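Local coordinates for uncharacterized protein Atu1656 (PDB 2OJH), which is of unknown function but is assigned to the TolB family and folds as a six-bladed beta-propeller, at residues A[146-149]-A[150-153]; A[238-241]-A[242-246]. All coordinates share one frame; numbering follows the deposited sequence.

Contact 1: residues A[146-149]-A[150-153]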
loop_
_atom_site.group_PDB
_atom_site.type_symbol
_atom_site.label_atom_id
_atom_site.label_comp_id
_atom_site.label_asym_id
_atom_site.label_seq_id
_atom_site.Cartn_x
_atom_site.Cartn_y
_atom_site.Cartn_z
ATOM N N CYS A 146 9.487 3.460 -0.885
ATOM C CA CYS A 146 10.512 3.199 0.134
ATOM C C CYS A 146 11.728 2.786 -0.684
ATOM O O CYS A 146 11.606 1.945 -1.599
ATOM C CB CYS A 146 10.107 2.063 1.068
ATOM S SG CYS A 146 11.428 1.640 2.268
ATOM N N GLY A 147 12.863 3.452 -0.445
ATOM C CA GLY A 147 14.119 3.074 -1.058
ATOM C C GLY A 147 15.079 2.646 0.020
ATOM O O GLY A 147 15.226 3.348 1.035
ATOM N N ILE A 148 15.737 1.500 -0.171
ATOM C CA ILE A 148 16.772 1.094 0.784
ATOM C C ILE A 148 18.118 1.339 0.128
ATOM O O ILE A 148 18.346 0.896 -1.011
ATOM C CB ILE A 148 16.635 -0.377 1.270
ATOM C CG1 ILE A 148 15.226 -0.643 1.784
ATOM C CG2 ILE A 148 17.633 -0.685 2.409
ATOM C CD1 ILE A 148 14.894 -2.132 1.838
ATOM N N ARG A 149 18.964 2.108 0.813
ATOM C CA ARG A 149 20.285 2.465 0.304
ATOM C C ARG A 149 21.300 2.187 1.386
ATOM O O ARG A 149 21.312 2.847 2.425
ATOM C CB ARG A 149 20.319 3.935 -0.090
ATOM C CG ARG A 149 19.132 4.387 -0.963
ATOM C CD ARG A 149 19.242 3.915 -2.418
ATOM N NE ARG A 149 18.096 4.395 -3.186
ATOM C CZ ARG A 149 17.020 3.661 -3.492
ATOM N NH1 ARG A 149 16.936 2.392 -3.118
ATOM N NH2 ARG A 149 16.026 4.190 -4.188
ATOM N N ASP A 150 22.133 1.172 1.147
ATOM C CA ASP A 150 23.062 0.667 2.164
ATOM C C ASP A 150 22.381 0.523 3.524
ATOM O O ASP A 150 22.901 1.020 4.517
ATOM C CB ASP A 150 24.282 1.587 2.265
ATOM C CG ASP A 150 25.038 1.690 0.939
ATOM O OD1 ASP A 150 25.297 0.623 0.342
ATOM O OD2 ASP A 150 25.354 2.819 0.503
ATOM N N GLN A 151 21.216 -0.137 3.543
ATOM C CA GLN A 151 20.479 -0.438 4.781
ATOM C C GLN A 151 19.912 0.802 5.482
ATOM O O GLN A 151 19.602 0.766 6.674
ATOM C CB GLN A 151 21.354 -1.266 5.740
ATOM C CG GLN A 151 21.591 -2.697 5.251
ATOM C CD GLN A 151 20.292 -3.411 4.970
ATOM O OE1 GLN A 151 19.425 -3.517 5.847
ATOM N NE2 GLN A 151 20.123 -3.877 3.732
ATOM N N VAL A 152 19.791 1.896 4.736
ATOM C CA VAL A 152 19.076 3.084 5.188
ATOM C C VAL A 152 17.733 3.094 4.425
ATOM O O VAL A 152 17.712 3.106 3.183
ATOM C CB VAL A 152 19.862 4.388 4.896
ATOM C CG1 VAL A 152 19.120 5.599 5.427
ATOM C CG2 VAL A 152 21.293 4.308 5.464
ATOM N N PHE A 153 16.636 3.075 5.181
ATOM C CA PHE A 153 15.283 2.946 4.666
ATOM C C PHE A 153 14.674 4.346 4.615
ATOM O O PHE A 153 14.378 4.924 5.665
ATOM C CB PHE A 153 14.414 2.103 5.620
ATOM C CG PHE A 153 14.800 0.652 5.705
ATOM C CD1 PHE A 153 16.028 0.265 6.245
ATOM C CD2 PHE A 153 13.905 -0.330 5.312
ATOM C CE1 PHE A 153 16.370 -1.083 6.355
ATOM C CE2 PHE A 153 14.231 -1.693 5.448
ATOM C CZ PHE A 153 15.464 -2.067 5.934
#

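Contact 2: residues A[238-241]-A[242-246]. With ACY (acetic acid), chain B; ACY (acetic acid), chain C.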
loop_
_atom_site.group_PDB
_atom_site.type_symbol
_atom_site.label_atom_id
_atom_site.label_comp_id
_atom_site.label_asym_id
_atom_site.label_seq_id
_atom_site.Cartn_x
_atom_site.Cartn_y
_atom_site.Cartn_z
ATOM N N ALA A 238 3.298 -4.520 20.064
ATOM C CA ALA A 238 4.556 -3.789 20.258
ATOM C C ALA A 238 5.782 -4.691 20.200
ATOM O O ALA A 238 6.813 -4.298 19.649
ATOM C CB ALA A 238 4.519 -3.069 21.610
ATOM N N ASP A 239 5.673 -5.888 20.779
ATOM C CA ASP A 239 6.777 -6.865 20.745
ATOM C C ASP A 239 7.034 -7.542 19.391
ATOM O O ASP A 239 7.830 -8.472 19.307
ATOM C CB ASP A 239 6.599 -7.924 21.846
ATOM C CG ASP A 239 5.340 -8.788 21.661
ATOM O OD1 ASP A 239 4.624 -8.667 20.638
ATOM O OD2 ASP A 239 5.062 -9.601 22.567
ATOM N N VAL A 240 6.350 -7.096 18.341
ATOM C CA VAL A 240 6.536 -7.647 17.011
ATOM C C VAL A 240 7.645 -6.861 16.317
ATOM O O VAL A 240 7.742 -5.642 16.494
ATOM C CB VAL A 240 5.207 -7.549 16.165
ATOM C CG1 VAL A 240 5.442 -7.900 14.735
ATOM C CG2 VAL A 240 4.120 -8.443 16.743
ATOM N N PHE A 241 8.461 -7.545 15.508
ATOM C CA PHE A 241 9.539 -6.902 14.773
ATOM C C PHE A 241 9.200 -6.894 13.307
ATOM O O PHE A 241 8.802 -7.911 12.749
ATOM C CB PHE A 241 10.915 -7.587 15.002
ATOM C CG PHE A 241 12.057 -6.883 14.311
ATOM C CD1 PHE A 241 12.666 -5.777 14.895
ATOM C CD2 PHE A 241 12.480 -7.283 13.035
ATOM C CE1 PHE A 241 13.696 -5.089 14.233
ATOM C CE2 PHE A 241 13.511 -6.610 12.371
ATOM C CZ PHE A 241 14.115 -5.504 12.980
ATOM N N ASP A 242 9.363 -5.742 12.683
ATOM C CA ASP A 242 9.073 -5.594 11.267
ATOM C C ASP A 242 7.560 -5.829 10.997
ATOM O O ASP A 242 6.727 -5.510 11.845
ATOM C CB ASP A 242 9.934 -6.565 10.484
ATOM C CG ASP A 242 10.538 -5.948 9.274
ATOM O OD1 ASP A 242 10.129 -4.838 8.882
ATOM O OD2 ASP A 242 11.462 -6.559 8.711
ATOM N N HIS A 243 7.215 -6.382 9.833
ATOM C CA HIS A 243 5.794 -6.571 9.452
ATOM C C HIS A 243 5.486 -7.986 8.901
ATOM O O HIS A 243 5.288 -8.177 7.697
ATOM C CB HIS A 243 5.381 -5.513 8.438
ATOM C CG HIS A 243 6.261 -5.439 7.226
ATOM N ND1 HIS A 243 5.795 -5.670 5.950
ATOM C CD2 HIS A 243 7.570 -5.123 7.088
ATOM C CE1 HIS A 243 6.773 -5.503 5.079
ATOM N NE2 HIS A 243 7.860 -5.163 5.741
ATOM N N PRO A 244 5.469 -8.971 9.779
ATOM C CA PRO A 244 5.277 -10.366 9.404
ATOM C C PRO A 244 3.848 -10.720 8.916
ATOM O O PRO A 244 2.899 -9.919 9.057
ATOM C CB PRO A 244 5.531 -11.104 10.727
ATOM C CG PRO A 244 6.261 -10.130 11.576
ATOM C CD PRO A 244 5.637 -8.841 11.232
ATOM N N ARG A 245 3.728 -11.932 8.375
ATOM C CA ARG A 245 2.451 -12.547 8.052
ATOM C C ARG A 245 1.787 -13.090 9.289
ATOM O O ARG A 245 2.438 -13.274 10.319
ATOM C CB ARG A 245 2.687 -13.755 7.160
ATOM C CG ARG A 245 3.250 -13.432 5.824
ATOM C CD ARG A 245 2.931 -14.555 4.874
ATOM N NE ARG A 245 3.315 -14.162 3.539
ATOM C CZ ARG A 245 2.690 -13.226 2.829
ATOM N NH1 ARG A 245 1.614 -12.600 3.310
ATOM N NH2 ARG A 245 3.145 -12.921 1.624
ATOM N N ASP A 246 0.498 -13.391 9.149
ATOM C CA ASP A 246 -0.205 -14.352 10.010
ATOM C C ASP A 246 -0.102 -14.106 11.498
ATOM O O ASP A 246 0.238 -15.022 12.274
ATOM C CB ASP A 246 0.193 -15.803 9.663
ATOM C CG ASP A 246 -0.099 -16.170 8.206
ATOM O OD1 ASP A 246 -0.981 -15.568 7.572
ATOM O OD2 ASP A 246 0.555 -17.086 7.680
HETATM C C ACY B . 10.496 -2.418 13.352
HETATM O O ACY B . 10.862 -2.431 12.149
HETATM O OXT ACY B . 9.879 -3.349 13.913
HETATM C CH3 ACY B . 10.809 -1.210 14.188
HETATM C C ACY C . 10.091 -3.159 3.077
HETATM O O ACY C . 9.458 -3.808 2.209
HETATM O OXT ACY C . 9.884 -3.220 4.299
HETATM C CH3 ACY C . 11.168 -2.227 2.646
#

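Contact 1: residues A[146-149]-A[150-153]
The tight hairpin between strands 142-149 and 152-159, the two middle strands of one propeller blade, is closed by Arg149 and Val152 around a type I' turn. Asp150 and Gln151 occupy its corner with positive phi, 44° and 68°, which suits the twist of a two-residue antiparallel hairpin, and their polar side chains turn away from the strand at the exposed end of the hairpin. Arg149 N donates to Val152 O over 2.9 Å in a nearly straight bond (165°), and Val152 N returns one of 2.9 Å to Arg149 O. Next along the ladder, Ile148 and Phe153 form a non-hydrogen-bonded pair, where CA of Ile148 also approaches Val152 O at 3.3 Å.

The side chains of Ile148 and Phe153 lie alongside each other. With CG1 anti to its carbonyl carbon, Ile148 lays that branch over one face of the Phe153 ring, 4.0 Å from the centroid, in a CH-pi contact displaced toward the rim; CD1 continues to Phe153 CE2 at 3.7 Å. The other branch, CG2, turns back against Gln151 CA (3.7 Å). Arg149 leaves from the opposite sheet face and bends at chi2, folding back over Gly147, which has no side chain to obstruct the guanidinium. NH1 binds Ile148 O (2.9 Å) from above the carbonyl plane and also Pro130 O, while NH2 hydrogen-bonds Ser131 OG and forms a salt bridge with Glu165.

Apolar packing thus steadies one face of the hairpin end, whereas a multiply bonded guanidinium, its charge probably balanced by Glu165, ties the other to adjoining strands and loops.

Contact 2: residues A[238-241]-A[242-246]
Val240 and Phe241 are extended, and the backbone then swings at Asp242, whose positive phi (64°) with psi near -147° is unusual for a residue with a side chain, bringing Pro244 back alongside Val240. One cost is closeness: Asp242 CB sits 2.9 Å from Phe241 O.

The apolar part of the contact is small. Val240 holds CG1 anti to its backbone N (chi1 171°), which sets that methyl against Pro244 CD at 3.6 Å; the valine and the proline run past one another, heading opposite ways. Pro244 CG also lies 3.6 Å from Phe241 O. A branched valine and a rigid proline ring fit here because each offers a compact, largely fixed apolar surface.

Phe241 carries its ring beside its own carbonyl carbon, which brings CG within 3.3 Å of Asp242 N, at an oblique angle to the ring. That N-H points to an acetate (chain B), probably from the crystallisation liquor, and makes a short bond of 2.7 Å to OXT, while the acetate carbon lies over one face of the phenyl ring. Asp242 OD1 lies in the plane of the His243 ring, at the CD2 edge; next round the ring, NE2 is hydrogen-bonded to OXT of a second acetate (chain C) over a longer 3.2 Å. ND1 is hydrogen-bonded to Gln271 OE1, and Trp220 stacks on the ring, so the stack and the Gln271 bond together probably fix the plane and rotation of the imidazole.

The whole turn belongs to the loop linking strands 230-237 and 247-255 of a four-stranded blade. Tyr236 OH, at the end of the first strand, is hydrogen-bonded to Pro244 O, and Asp246, just before the second, forms a salt bridge with Arg21.

How the contacts relate
Contact 1 is a hairpin turn within one blade and contact 2 an irregular loop between two strands of another. Their centres lie about 19 Å apart, and their nearest atoms, about 6 Å apart, do not touch. Two things bridge the gap. Arg174 packs on both Phe153 of contact 1 and Phe241 of contact 2. The chain C acetate, bonded to His243, directs its methyl carbon CH3 to 3.8 Å from Ile148 CD1, so one small molecule touches a polar group of contact 2 and an apolar one of contact 1. The spot may mark a pocket, though acetate probably came from the crystallisation liquor and reveals no natural ligand.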